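Local coordinates for protein Rho guanine nucleotide exchange factor 11 (Homo sapiens, PDB 5JHH) that probably activates Rho-family GTPases by promoting exchange of bound GDP for GTP through its tandem DH and PH domains, at residues I47-M52 and E61-L66; E55-R60 and Q142-E147; S122-A127 and L162-M167. One frame throughout, in Å; residues are numbered along the deposited sequence. Where two conformers were deposited one is given.

Contact 1. Residues I47-M52 and E61-L66; sequences IFYQRM and EELARL
In the all-helical DH (RhoGEF) domain, the C-terminal part of the long helix 18-54 packs against the short helix 60-66 as an antiparallel helical hairpin, in which Tyr49 and Met52 both meet Leu63, and Met52 also meets Leu66. The two axes come within 11.2 Å at an angle of 160°, a wide spacing bridged by side chains alone. Leu63 is at the centre of the contact. Its CG stays anti to the backbone N (chi1 -174°), which carries the isobutyl fork across to the longer helix. Leu63 CD1 favours the methionine, lying 3.9 Å from Met52 SD and about as far from Met52 CB, so it rests alongside the thioether chain, which runs extended beyond CG. Leu63 CG and CD2 both meet the tyrosine, each 4.0 Å from Tyr49 CE1; the Leu63 side chain crosses that of Tyr49 at about a right angle and approaches the ring obliquely. The ring's hydroxyl makes a weak hydrogen bond with Lys53 NZ, and its plane meets that of Phe67 at about 60°. Met52 also touches Met145 of helix 139-150, while Leu66 packs on Ala127 and Ile131 of helix 124-137, so the hairpin is wedged against two further helices. Glu62 forms a salt bridge to Lys134. The second leucine makes a lighter contact, with Leu66 CD2 4.2 Å from Met52 SD.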
ATOM      1  N   ILE A  47     -22.925  12.120   4.627  1.00 26.74           N
ATOM      2  CA  ILE A  47     -23.696  11.006   4.087  1.00 26.18           C
ATOM      3  C   ILE A  47     -23.642   9.789   5.022  1.00 26.62           C
ATOM      4  O   ILE A  47     -24.612   9.028   5.083  1.00 24.83           O
ATOM      5  CB  ILE A  47     -23.200  10.574   2.696  1.00 27.78           C
ATOM      6  CG1 ILE A  47     -23.318  11.714   1.678  1.00 31.54           C
ATOM      7  CG2 ILE A  47     -23.973   9.374   2.180  1.00 25.45           C
ATOM      8  CD1 ILE A  47     -24.709  12.274   1.514  1.00 34.22           C
ATOM      9  N   PHE A  48     -22.532   9.611   5.751  1.00 23.01           N
ATOM     10  CA  PHE A  48     -22.360   8.416   6.542  1.00 22.64           C
ATOM     11  C   PHE A  48     -22.378   8.696   8.038  1.00 25.47           C
ATOM     12  O   PHE A  48     -23.291   8.277   8.756  1.00 25.53           O
ATOM     13  CB  PHE A  48     -21.087   7.696   6.127  1.00 22.17           C
ATOM     14  CG  PHE A  48     -21.117   7.161   4.705  1.00 22.46           C
ATOM     15  CD1 PHE A  48     -21.737   5.970   4.413  1.00 21.91           C
ATOM     16  CD2 PHE A  48     -20.596   7.892   3.666  1.00 22.66           C
ATOM     17  CE1 PHE A  48     -21.798   5.499   3.118  1.00 24.21           C
ATOM     18  CE2 PHE A  48     -20.595   7.397   2.367  1.00 23.01           C
ATOM     19  CZ  PHE A  48     -21.234   6.217   2.086  1.00 22.25           C
ATOM     20  N   TYR A  49     -21.353   9.379   8.514  1.00 25.62           N
ATOM     21  CA  TYR A  49     -21.104   9.511   9.937  1.00 27.98           C
ATOM     22  C   TYR A  49     -22.274  10.100  10.697  1.00 27.51           C
ATOM     23  O   TYR A  49     -22.780   9.478  11.631  1.00 25.94           O
ATOM     24  CB  TYR A  49     -19.845  10.356  10.206  1.00 27.89           C
ATOM     25  CG  TYR A  49     -19.616  10.583  11.679  1.00 27.64           C
ATOM     26  CD1 TYR A  49     -19.387   9.537  12.536  1.00 28.74           C
ATOM     27  CD2 TYR A  49     -19.671  11.866  12.213  1.00 33.56           C
ATOM     28  CE1 TYR A  49     -19.209   9.743  13.915  1.00 28.51           C
ATOM     29  CE2 TYR A  49     -19.494  12.102  13.564  1.00 32.58           C
ATOM     30  CZ  TYR A  49     -19.253  11.036  14.409  1.00 32.77           C
ATOM     31  OH  TYR A  49     -19.058  11.292  15.723  1.00 32.21           O
ATOM     32  N   GLN A  50     -22.737  11.260  10.259  1.00 28.52           N
ATOM     33  CA  GLN A  50     -23.820  11.973  10.972  1.00 28.10           C
ATOM     34  C   GLN A  50     -25.126  11.235  10.920  1.00 27.31           C
ATOM     35  O   GLN A  50     -25.863  11.222  11.902  1.00 23.73           O
ATOM     36  CB  GLN A  50     -24.047  13.367  10.427  1.00 28.91           C
ATOM     37  CG  GLN A  50     -22.837  14.267  10.579  1.00 31.82           C
ATOM     38  CD  GLN A  50     -22.503  14.611  12.006  1.00 33.45           C
ATOM     39  OE1 GLN A  50     -23.343  14.559  12.890  1.00 38.11           O
ATOM     40  NE2 GLN A  50     -21.243  14.942  12.241  1.00 35.27           N
ATOM     41  N   ARG A  51     -25.389  10.557   9.811  1.00 28.30           N
ATOM     42  CA  ARG A  51     -26.606   9.765   9.713  1.00 28.71           C
ATOM     43  C   ARG A  51     -26.515   8.484  10.532  1.00 31.93           C
ATOM     44  O   ARG A  51     -27.494   8.069  11.164  1.00 32.49           O
ATOM     45  CB  ARG A  51     -26.954   9.458   8.280  1.00 33.95           C
ATOM     46  CG  ARG A  51     -27.302  10.679   7.422  1.00 40.09           C
ATOM     47  CD  ARG A  51     -27.798  10.249   6.043  1.00 49.98           C
ATOM     48  NE  ARG A  51     -28.962   9.364   6.205  1.00 63.07           N
ATOM     49  CZ  ARG A  51     -29.293   8.333   5.419  1.00 68.93           C
ATOM     50  NH1 ARG A  51     -28.552   7.991   4.355  1.00 69.05           N
ATOM     51  NH2 ARG A  51     -30.379   7.620   5.727  1.00 62.82           N
ATOM     52  N   MET A  52     -25.350   7.856  10.577  1.00 30.12           N
ATOM     53  CA  MET A  52     -25.242   6.646  11.375  1.00 28.85           C
ATOM     54  C   MET A  52     -25.477   6.996  12.828  1.00 30.61           C
ATOM     55  O   MET A  52     -26.008   6.214  13.593  1.00 27.45           O
ATOM     56  CB  MET A  52     -23.853   6.027  11.242  1.00 27.11           C
ATOM     57  CG  MET A  52     -23.580   5.489   9.849  1.00 28.65           C
ATOM     58  SD  MET A  52     -21.941   4.791   9.717  1.00 28.37           S
ATOM     59  CE  MET A  52     -21.956   4.227   8.028  1.00 29.00           C
ATOM     60  N   GLU A  61     -20.096   2.914  20.652  1.00 25.72           N
ATOM     61  CA  GLU A  61     -18.762   2.370  20.817  1.00 26.78           C
ATOM     62  C   GLU A  61     -18.205   1.874  19.488  1.00 29.22           C
ATOM     63  O   GLU A  61     -17.015   2.071  19.218  1.00 29.22           O
ATOM     64  CB  GLU A  61     -18.762   1.231  21.832  1.00 27.92           C
ATOM     65  CG  GLU A  61     -19.117   1.689  23.258  1.00 30.51           C
ATOM     66  CD  GLU A  61     -20.621   1.784  23.553  1.00 31.62           C
ATOM     67  OE1 GLU A  61     -21.494   1.527  22.669  1.00 32.06           O
ATOM     68  OE2 GLU A  61     -20.955   2.132  24.699  1.00 34.75           O
ATOM     69  N   GLU A  62     -19.060   1.276  18.640  1.00 26.63           N
ATOM     70  CA  GLU A  62     -18.600   0.836  17.327  1.00 28.50           C
ATOM     71  C   GLU A  62     -18.383   1.999  16.401  1.00 24.63           C
ATOM     72  O   GLU A  62     -17.416   2.024  15.674  1.00 24.78           O
ATOM     73  CB  GLU A  62     -19.554  -0.155  16.664  1.00 30.19           C
ATOM     74  CG  GLU A  62     -19.445  -1.569  17.199  1.00 38.77           C
ATOM     75  CD  GLU A  62     -20.585  -2.487  16.715  1.00 44.18           C
ATOM     76  OE1 GLU A  62     -21.140  -2.272  15.585  1.00 37.31           O
ATOM     77  OE2 GLU A  62     -20.918  -3.431  17.483  1.00 45.19           O
ATOM     78  N   LEU A  63     -19.314   2.931  16.378  1.00 22.00           N
ATOM     79  CA  LEU A  63     -19.202   4.052  15.494  1.00 22.57           C
ATOM     80  C   LEU A  63     -17.894   4.852  15.801  1.00 25.06           C
ATOM     81  O   LEU A  63     -17.191   5.293  14.887  1.00 23.72           O
ATOM     82  CB  LEU A  63     -20.430   4.928  15.640  1.00 22.68           C
ATOM     83  CG  LEU A  63     -20.545   6.088  14.679  1.00 23.08           C
ATOM     84  CD1 LEU A  63     -20.572   5.600  13.236  1.00 23.86           C
ATOM     85  CD2 LEU A  63     -21.764   6.893  15.025  1.00 23.83           C
ATOM     86  N   ALA A  64     -17.532   4.978  17.065  1.00 23.22           N
ATOM     87  CA  ALA A  64     -16.340   5.746  17.401  1.00 27.48           C
ATOM     88  C   ALA A  64     -15.112   5.049  16.865  1.00 30.42           C
ATOM     89  O   ALA A  64     -14.137   5.718  16.510  1.00 29.45           O
ATOM     90  CB  ALA A  64     -16.196   5.982  18.906  1.00 26.34           C
ATOM     91  N   ARG A  65     -15.151   3.724  16.753  1.00 28.57           N
ATOM     92  CA  ARG A  65     -13.986   3.031  16.228  1.00 27.56           C
ATOM     93  C   ARG A  65     -13.872   3.184  14.720  1.00 27.61           C
ATOM     94  O   ARG A  65     -12.780   3.149  14.169  1.00 27.04           O
ATOM     95  CB  ARG A  65     -13.914   1.562  16.700  1.00 29.55           C
ATOM     96  CG  ARG A  65     -13.419   1.516  18.158  1.00 34.82           C
ATOM     97  CD  ARG A  65     -13.237   0.122  18.739  1.00 38.94           C
ATOM     98  NE  ARG A  65     -14.500  -0.609  18.770  1.00 43.35           N
ATOM     99  CZ  ARG A  65     -15.216  -0.888  19.872  1.00 46.11           C
ATOM    100  NH1 ARG A  65     -14.798  -0.519  21.076  1.00 48.73           N
ATOM    101  NH2 ARG A  65     -16.363  -1.563  19.771  1.00 38.24           N
ATOM    102  N   LEU A  66     -15.000   3.355  14.054  1.00 26.59           N
ATOM    103  CA  LEU A  66     -15.016   3.517  12.615  1.00 26.23           C
ATOM    104  C   LEU A  66     -14.677   4.976  12.218  1.00 26.25           C
ATOM    105  O   LEU A  66     -13.993   5.192  11.274  1.00 24.91           O
ATOM    106  CB  LEU A  66     -16.379   3.130  12.091  1.00 25.32           C
ATOM    107  CG  LEU A  66     -16.628   3.471  10.632  1.00 25.09           C
ATOM    108  CD1 LEU A  66     -15.732   2.652   9.753  1.00 25.30           C
ATOM    109  CD2 LEU A  66     -18.083   3.187  10.285  1.00 25.22           C
TER

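Contact 2. Residues E55-R60 and Q142-E147; sequences ENLMPR and QLFMQE
The apolar core of this contact is a CH-pi interaction between Leu57, whose backbone N closes the Schellman motif that ends helix 18-54 of the DH domain, and Phe144 of helix 139-150. Leu57 CG sits over one face of the ring, 3.9 Å from the centroid of Phe144 and 14° off the ring normal. Leu57 CD1 lies over the root of the ring, 3.5 Å from Phe144 CB, while Leu57 CD2 approaches Phe144 CD2. Phe144 has its own CG anti to the backbone N (chi1 167°), a setting that projects the ring from its helix toward the 55-60 loop. The polar part is slighter. The extended Glu55 side chain brings OE1 to the ring edge, close to the ring plane, with the carboxylate and ring planes 82° apart; any attraction to the ring hydrogens would be weak. The other oxygen, Glu55 OE2, forms a long, weak ion pair with Arg51 NH2, and Arg51 itself touches Phe144. Hydrogen bonds to the backbone hold the loop that presents these groups: Asn56, with positive phi, is the C-prime residue of the Schellman motif, in which Leu57 N reaches Met52 O. Arg140 NH2 and NH1 bond the carbonyl oxygens of Glu55 and Asn56, tying the turn to the start of helix 139-150. At the ring edge, Glu55 OE1 stands 4.1 Å from Phe144 CD2.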
ATOM      1  N   GLU A  55     -29.339   8.305  13.406  1.00 34.50           N
ATOM      2  CA  GLU A  55     -30.339   7.233  13.369  1.00 34.29           C
ATOM      3  C   GLU A  55     -29.916   5.941  14.110  1.00 34.44           C
ATOM      4  O   GLU A  55     -30.508   4.888  13.885  1.00 29.96           O
ATOM      5  CB  GLU A  55     -30.653   6.880  11.926  1.00 40.57           C
ATOM      6  CG  GLU A  55     -31.241   8.031  11.127  1.00 47.87           C
ATOM      7  CD  GLU A  55     -31.257   7.770   9.620  1.00 55.73           C
ATOM      8  OE1 GLU A  55     -31.369   6.590   9.207  1.00 57.11           O
ATOM      9  OE2 GLU A  55     -31.163   8.753   8.844  1.00 65.84           O
ATOM     10  N   ASN A  56     -28.891   5.998  14.964  1.00 31.58           N
ATOM     11  CA  ASN A  56     -28.436   4.799  15.705  1.00 32.37           C
ATOM     12  C   ASN A  56     -28.314   3.521  14.879  1.00 31.17           C
ATOM     13  O   ASN A  56     -28.809   2.470  15.251  1.00 33.15           O
ATOM     14  CB  ASN A  56     -29.355   4.529  16.898  1.00 30.83           C
ATOM     15  CG  ASN A  56     -29.366   5.690  17.886  1.00 33.45           C
ATOM     16  OD1 ASN A  56     -28.434   5.845  18.706  1.00 33.85           O
ATOM     17  ND2 ASN A  56     -30.394   6.548  17.783  1.00 31.54           N
ATOM     18  N   LEU A  57     -27.622   3.609  13.764  1.00 31.25           N
ATOM     19  CA  LEU A  57     -27.335   2.449  12.949  1.00 30.04           C
ATOM     20  C   LEU A  57     -26.462   1.446  13.663  1.00 26.85           C
ATOM     21  O   LEU A  57     -26.497   0.217  13.368  1.00 26.19           O
ATOM     22  CB  LEU A  57     -26.667   2.861  11.648  1.00 35.26           C
ATOM     23  CG  LEU A  57     -27.654   3.306  10.577  1.00 40.93           C
ATOM     24  CD1 LEU A  57     -28.313   2.084   9.978  1.00 46.07           C
ATOM     25  CD2 LEU A  57     -28.705   4.273  11.123  1.00 45.40           C
ATOM     26  N   MET A  58     -25.663   1.931  14.599  1.00 25.28           N
ATOM     27  CA  MET A  58     -24.801   1.014  15.337  1.00 24.53           C
ATOM     28  C   MET A  58     -24.499   1.573  16.712  1.00 25.82           C
ATOM     29  O   MET A  58     -24.731   2.751  16.969  1.00 28.34           O
ATOM     30  CB  MET A  58     -23.533   0.732  14.538  1.00 25.43           C
ATOM     31  CG  MET A  58     -22.448   1.831  14.557  1.00 26.92           C
ATOM     32  SD  MET A  58     -21.055   1.465  13.437  1.00 27.65           S
ATOM     33  CE  MET A  58     -21.811   1.496  11.831  1.00 28.86           C
ATOM     34  N   PRO A  59     -24.037   0.716  17.627  1.00 26.55           N
ATOM     35  CA  PRO A  59     -23.677   1.211  18.950  1.00 29.04           C
ATOM     36  C   PRO A  59     -22.634   2.324  18.860  1.00 29.87           C
ATOM     37  O   PRO A  59     -21.755   2.256  18.000  1.00 28.46           O
ATOM     38  CB  PRO A  59     -23.069  -0.024  19.639  1.00 28.30           C
ATOM     39  CG  PRO A  59     -23.617  -1.200  18.887  1.00 29.07           C
ATOM     40  CD  PRO A  59     -23.823  -0.733  17.486  1.00 26.85           C
ATOM     41  N   ARG A  60     -22.709   3.309  19.745  0.50 29.68           N
ATOM     42  CA  ARG A  60     -21.777   4.417  19.696  0.50 32.20           C
ATOM     43  C   ARG A  60     -20.322   3.946  19.855  0.50 28.69           C
ATOM     44  O   ARG A  60     -19.425   4.468  19.208  0.50 26.92           O
ATOM     45  CB  ARG A  60     -22.141   5.465  20.739  0.50 37.50           C
ATOM     46  CG  ARG A  60     -22.159   6.883  20.173  0.50 45.36           C
ATOM     47  CD  ARG A  60     -23.509   7.286  19.571  0.50 46.22           C
ATOM     48  NE  ARG A  60     -23.953   8.580  20.096  0.50 45.06           N
ATOM     49  CZ  ARG A  60     -25.118   9.133  19.802  0.50 45.56           C
ATOM     50  NH1 ARG A  60     -25.456  10.300  20.332  0.50 47.17           N
ATOM     51  NH2 ARG A  60     -25.944   8.516  18.967  0.50 45.32           N
ATOM     52  N   GLN A 142     -27.712  -3.135   6.016  1.00 29.99           N
ATOM     53  CA  GLN A 142     -27.427  -3.334   4.580  1.00 32.03           C
ATOM     54  C   GLN A 142     -28.215  -2.379   3.719  1.00 29.00           C
ATOM     55  O   GLN A 142     -27.682  -1.772   2.799  1.00 27.94           O
ATOM     56  CB  GLN A 142     -27.742  -4.757   4.182  1.00 37.75           C
ATOM     57  CG  GLN A 142     -27.708  -5.022   2.685  1.00 44.88           C
ATOM     58  CD  GLN A 142     -28.488  -6.266   2.342  1.00 55.07           C
ATOM     59  OE1 GLN A 142     -29.541  -6.184   1.717  1.00 69.69           O
ATOM     60  NE2 GLN A 142     -28.015  -7.424   2.812  1.00 54.24           N
ATOM     61  N   LEU A 143     -29.475  -2.204   4.070  1.00 29.47           N
ATOM     62  CA  LEU A 143     -30.342  -1.197   3.458  1.00 33.26           C
ATOM     63  C   LEU A 143     -29.837   0.225   3.584  1.00 30.24           C
ATOM     64  O   LEU A 143     -29.877   1.005   2.640  1.00 27.98           O
ATOM     65  CB  LEU A 143     -31.745  -1.252   4.084  1.00 40.68           C
ATOM     66  CG  LEU A 143     -32.844  -1.667   3.116  1.00 56.66           C
ATOM     67  CD1 LEU A 143     -33.994  -2.355   3.862  1.00 60.81           C
ATOM     68  CD2 LEU A 143     -33.312  -0.430   2.344  1.00 58.96           C
ATOM     69  N   PHE A 144     -29.436   0.608   4.787  1.00 28.00           N
ATOM     70  CA  PHE A 144     -28.968   1.950   4.980  1.00 25.68           C
ATOM     71  C   PHE A 144     -27.713   2.197   4.118  1.00 25.89           C
ATOM     72  O   PHE A 144     -27.542   3.264   3.513  1.00 25.24           O
ATOM     73  CB  PHE A 144     -28.655   2.164   6.452  1.00 27.79           C
ATOM     74  CG  PHE A 144     -27.884   3.397   6.701  1.00 29.13           C
ATOM     75  CD1 PHE A 144     -26.524   3.406   6.548  1.00 28.69           C
ATOM     76  CD2 PHE A 144     -28.520   4.561   7.030  1.00 32.52           C
ATOM     77  CE1 PHE A 144     -25.804   4.551   6.745  1.00 29.76           C
ATOM     78  CE2 PHE A 144     -27.793   5.712   7.240  1.00 33.45           C
ATOM     79  CZ  PHE A 144     -26.437   5.710   7.071  1.00 29.00           C
ATOM     80  N   MET A 145     -26.835   1.215   4.079  1.00 25.11           N
ATOM     81  CA  MET A 145     -25.591   1.372   3.343  1.00 29.47           C
ATOM     82  C   MET A 145     -25.888   1.495   1.839  1.00 31.93           C
ATOM     83  O   MET A 145     -25.254   2.304   1.153  1.00 26.28           O
ATOM     84  CB  MET A 145     -24.604   0.232   3.640  1.00 24.58           C
ATOM     85  CG  MET A 145     -24.015   0.320   5.042  1.00 24.84           C
ATOM     86  SD  MET A 145     -22.899   1.739   5.294  1.00 26.06           S
ATOM     87  CE  MET A 145     -21.578   1.264   4.202  1.00 27.94           C
ATOM     88  N   GLN A 146     -26.899   0.784   1.344  1.00 31.96           N
ATOM     89  CA  GLN A 146     -27.216   0.906  -0.080  1.00 36.33           C
ATOM     90  C   GLN A 146     -27.732   2.286  -0.379  1.00 34.13           C
ATOM     91  O   GLN A 146     -27.374   2.879  -1.371  1.00 36.60           O
ATOM     92  CB  GLN A 146     -28.284  -0.075  -0.520  1.00 40.63           C
ATOM     93  CG  GLN A 146     -27.824  -1.500  -0.602  1.00 50.42           C
ATOM     94  CD  GLN A 146     -28.999  -2.450  -0.794  1.00 64.55           C
ATOM     95  OE1 GLN A 146     -30.108  -2.024  -1.158  1.00 69.40           O
ATOM     96  NE2 GLN A 146     -28.767  -3.738  -0.547  1.00 66.94           N
ATOM     97  N   GLU A 147     -28.620   2.774   0.474  1.00 34.03           N
ATOM     98  CA  GLU A 147     -29.212   4.093   0.282  1.00 34.06           C
ATOM     99  C   GLU A 147     -28.136   5.170   0.323  1.00 27.35           C
ATOM    100  O   GLU A 147     -28.097   6.067  -0.497  1.00 27.54           O
ATOM    101  CB  GLU A 147     -30.251   4.356   1.385  1.00 43.54           C
ATOM    102  CG  GLU A 147     -31.658   4.716   0.899  1.00 59.10           C
ATOM    103  CD  GLU A 147     -32.782   4.003   1.688  1.00 76.24           C
ATOM    104  OE1 GLU A 147     -33.319   4.607   2.655  1.00 80.43           O
ATOM    105  OE2 GLU A 147     -33.147   2.838   1.346  1.00 78.24           O
TER

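Contact 3. Residues S122-A127 and L162-M167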
ATOM      1  N   SER A 122      -5.539   4.001  11.950  1.00 19.06           N
ATOM      2  CA  SER A 122      -4.878   2.807  12.460  1.00 21.20           C
ATOM      3  C   SER A 122      -5.752   1.568  12.531  1.00 20.82           C
ATOM      4  O   SER A 122      -5.279   0.438  12.293  1.00 21.29           O
ATOM      5  CB  SER A 122      -4.266   3.061  13.858  1.00 21.35           C
ATOM      6  OG  SER A 122      -5.254   3.565  14.720  1.00 23.69           O
ATOM      7  N   TYR A 123      -7.002   1.766  12.909  1.00 22.89           N
ATOM      8  CA  TYR A 123      -7.911   0.662  13.213  1.00 24.19           C
ATOM      9  C   TYR A 123      -8.849   0.377  12.029  1.00 23.74           C
ATOM     10  O   TYR A 123      -9.739  -0.455  12.097  1.00 24.17           O
ATOM     11  CB  TYR A 123      -8.744   1.019  14.461  1.00 27.43           C
ATOM     12  CG  TYR A 123      -9.587  -0.132  15.042  1.00 27.93           C
ATOM     13  CD1 TYR A 123      -9.006  -1.144  15.821  1.00 27.82           C
ATOM     14  CD2 TYR A 123     -10.940  -0.191  14.818  1.00 28.83           C
ATOM     15  CE1 TYR A 123      -9.763  -2.170  16.374  1.00 30.47           C
ATOM     16  CE2 TYR A 123     -11.723  -1.207  15.380  1.00 35.39           C
ATOM     17  CZ  TYR A 123     -11.135  -2.189  16.160  1.00 35.37           C
ATOM     18  OH  TYR A 123     -11.940  -3.190  16.646  1.00 36.35           O
ATOM     19  N   GLN A 124      -8.612   1.036  10.916  1.00 24.71           N
ATOM     20  CA  GLN A 124      -9.629   1.132   9.884  1.00 24.11           C
ATOM     21  C   GLN A 124      -9.892  -0.202   9.214  1.00 22.14           C
ATOM     22  O   GLN A 124     -10.993  -0.491   8.870  1.00 23.24           O
ATOM     23  CB  GLN A 124      -9.205   2.179   8.867  1.00 26.25           C
ATOM     24  CG  GLN A 124     -10.316   2.674   7.968  1.00 30.79           C
ATOM     25  CD  GLN A 124      -9.854   3.771   7.028  1.00 27.38           C
ATOM     26  OE1 GLN A 124      -9.295   3.492   5.981  1.00 25.60           O
ATOM     27  NE2 GLN A 124     -10.095   5.039   7.409  1.00 28.06           N
ATOM     28  N   SER A 125      -8.892  -1.033   9.038  1.00 22.82           N
ATOM     29  CA  SER A 125      -9.108  -2.299   8.323  1.00 23.74           C
ATOM     30  C   SER A 125     -10.035  -3.218   9.099  1.00 23.52           C
ATOM     31  O   SER A 125     -10.909  -3.910   8.536  1.00 22.79           O
ATOM     32  CB  SER A 125      -7.770  -2.985   8.088  1.00 26.44           C
ATOM     33  OG  SER A 125      -7.106  -3.259   9.314  1.00 29.74           O
ATOM     34  N   ILE A 126      -9.908  -3.141  10.406  1.00 23.46           N
ATOM     35  CA  ILE A 126     -10.714  -3.927  11.310  1.00 23.40           C
ATOM     36  C   ILE A 126     -12.146  -3.408  11.371  1.00 24.72           C
ATOM     37  O   ILE A 126     -13.097  -4.164  11.230  1.00 26.02           O
ATOM     38  CB  ILE A 126     -10.067  -3.946  12.687  1.00 24.05           C
ATOM     39  CG1 ILE A 126      -8.708  -4.630  12.581  1.00 26.12           C
ATOM     40  CG2 ILE A 126     -10.913  -4.737  13.659  1.00 26.58           C
ATOM     41  CD1 ILE A 126      -7.676  -4.128  13.557  1.00 26.07           C
ATOM     42  N   ALA A 127     -12.314  -2.104  11.465  1.00 24.51           N
ATOM     43  CA  ALA A 127     -13.660  -1.548  11.475  1.00 23.54           C
ATOM     44  C   ALA A 127     -14.413  -1.849  10.182  1.00 25.05           C
ATOM     45  O   ALA A 127     -15.640  -2.082  10.195  1.00 22.96           O
ATOM     46  CB  ALA A 127     -13.622  -0.054  11.686  1.00 23.91           C
ATOM     47  N   LEU A 162     -14.097   5.297   0.111  1.00 24.85           N
ATOM     48  CA  LEU A 162     -13.957   6.741   0.397  1.00 21.91           C
ATOM     49  C   LEU A 162     -13.176   7.006   1.689  1.00 24.23           C
ATOM     50  O   LEU A 162     -12.453   7.998   1.837  1.00 24.62           O
ATOM     51  CB  LEU A 162     -15.353   7.344   0.553  1.00 24.93           C
ATOM     52  CG  LEU A 162     -16.243   7.305  -0.691  1.00 26.14           C
ATOM     53  CD1 LEU A 162     -17.715   7.481  -0.394  1.00 27.20           C
ATOM     54  CD2 LEU A 162     -15.798   8.379  -1.692  1.00 27.82           C
ATOM     55  N   ILE A 163     -13.330   6.110   2.653  1.00 23.38           N
ATOM     56  CA  ILE A 163     -12.808   6.346   4.001  1.00 23.06           C
ATOM     57  C   ILE A 163     -11.268   6.227   4.066  1.00 22.31           C
ATOM     58  O   ILE A 163     -10.618   6.724   4.980  1.00 22.75           O
ATOM     59  CB  ILE A 163     -13.474   5.394   4.981  1.00 20.80           C
ATOM     60  CG1 ILE A 163     -13.419   5.937   6.389  1.00 23.10           C
ATOM     61  CG2 ILE A 163     -12.843   4.047   4.925  1.00 23.34           C
ATOM     62  CD1 ILE A 163     -14.076   5.043   7.410  1.00 23.33           C
ATOM     63  N   ILE A 164     -10.717   5.559   3.075  1.00 19.73           N
ATOM     64  CA  ILE A 164      -9.294   5.440   2.913  1.00 20.80           C
ATOM     65  C   ILE A 164      -8.652   6.685   2.296  1.00 20.06           C
ATOM     66  O   ILE A 164      -7.437   6.780   2.196  1.00 19.84           O
ATOM     67  CB  ILE A 164      -8.974   4.203   2.067  1.00 21.45           C
ATOM     68  CG1 ILE A 164      -7.530   3.829   2.246  1.00 22.80           C
ATOM     69  CG2 ILE A 164      -9.257   4.448   0.589  1.00 25.27           C
ATOM     70  CD1 ILE A 164      -7.134   2.606   1.518  1.00 24.70           C
ATOM     71  N   SER A 165      -9.454   7.676   1.958  1.00 20.05           N
ATOM     72  CA  SER A 165      -8.936   8.829   1.255  1.00 21.19           C
ATOM     73  C   SER A 165      -7.920   9.576   2.099  1.00 19.45           C
ATOM     74  O   SER A 165      -7.036  10.187   1.550  1.00 19.31           O
ATOM     75  CB  SER A 165     -10.071   9.772   0.861  1.00 22.46           C
ATOM     76  OG  SER A 165     -10.644  10.190   2.096  1.00 24.30           O
ATOM     77  N   GLU A 166      -8.017   9.557   3.420  1.00 19.12           N
ATOM     78  CA  GLU A 166      -7.040  10.276   4.166  1.00 19.03           C
ATOM     79  C   GLU A 166      -5.634   9.656   4.025  1.00 19.84           C
ATOM     80  O   GLU A 166      -4.653  10.353   3.764  1.00 18.38           O
ATOM     81  CB  GLU A 166      -7.399  10.303   5.635  1.00 22.09           C
ATOM     82  CG  GLU A 166      -6.410  11.158   6.441  1.00 21.26           C
ATOM     83  CD  GLU A 166      -6.585  12.636   6.220  1.00 19.68           C
ATOM     84  OE1 GLU A 166      -7.658  13.003   5.721  1.00 20.17           O
ATOM     85  OE2 GLU A 166      -5.671  13.432   6.570  1.00 21.59           O
ATOM     86  N   MET A 167      -5.521   8.357   4.250  1.00 19.89           N
ATOM     87  CA  MET A 167      -4.242   7.708   4.052  1.00 20.32           C
ATOM     88  C   MET A 167      -3.747   8.020   2.677  1.00 19.37           C
ATOM     89  O   MET A 167      -2.598   8.422   2.499  1.00 21.94           O
ATOM     90  CB  MET A 167      -4.326   6.202   4.246  1.00 21.52           C
ATOM     91  CG  MET A 167      -3.010   5.478   4.030  1.00 21.57           C
ATOM     92  SD  MET A 167      -2.586   5.101   2.325  1.00 25.14           S
ATOM     93  CE  MET A 167      -3.836   3.886   1.912  1.00 28.12           C
TER
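Gln124, in the first turn of helix 124-137, pushes its amide into the bend formed by Ile163 and Ile164, and this is the tight part of the contact. The chain is extended beyond CG, with CG anti to the backbone N (chi1 -163°), which lets the amide span the gap. Gln124 NE2 gives a weak hydrogen bond to Ile163 O, 3.0 Å long but bent to 134° at the hydrogen. Methyl packing supports it, Ile163 CG2 lying 3.7 Å from Gln124 CD. Separately, Gln124 OE1 comes within 3.6 Å of Ile164 CA. With an alanine here, Ile163 O would probably lose this amide donor and a gap would open beside the two isoleucines. The looser flank holds the partly exposed Tyr123 and Ser125, which do not reach 162-167; Ser125 OG bonds instead to Glu216. Ser125, Ile164 and Met167 also pack on side chains of another protein chain. Ser165 OG and N both donate to Leu162 O, the hydroxyl at 2.9 Å and nearly in line with the carbonyl. This is a type I beta turn from Leu162 to Ser165, leading into helix 165-182 of the DH helical bundle.

How the contacts relate
From the N terminus, helix 18-54 supplies the first half of contact 1, and 55-60, the connection that follows it, the first half of contact 2. The chain then turns into helix 60-66, closing contact 1 as a short hairpin. Contact 2 closes only after some eighty residues, when helix 139-150 returns to the 55-60 loop, so contacts 1 and 2 cross. Contact 3, from 122-127 to 162-167, crosses contact 2 but follows contact 1 in series. Contact 1 touches both others, which do not touch each other, and lies between them. Together they tie the end of helix 18-54, the 55-60 loop and helix 60-66 to helices 124-137 and 139-150 and the turn before helix 165-182.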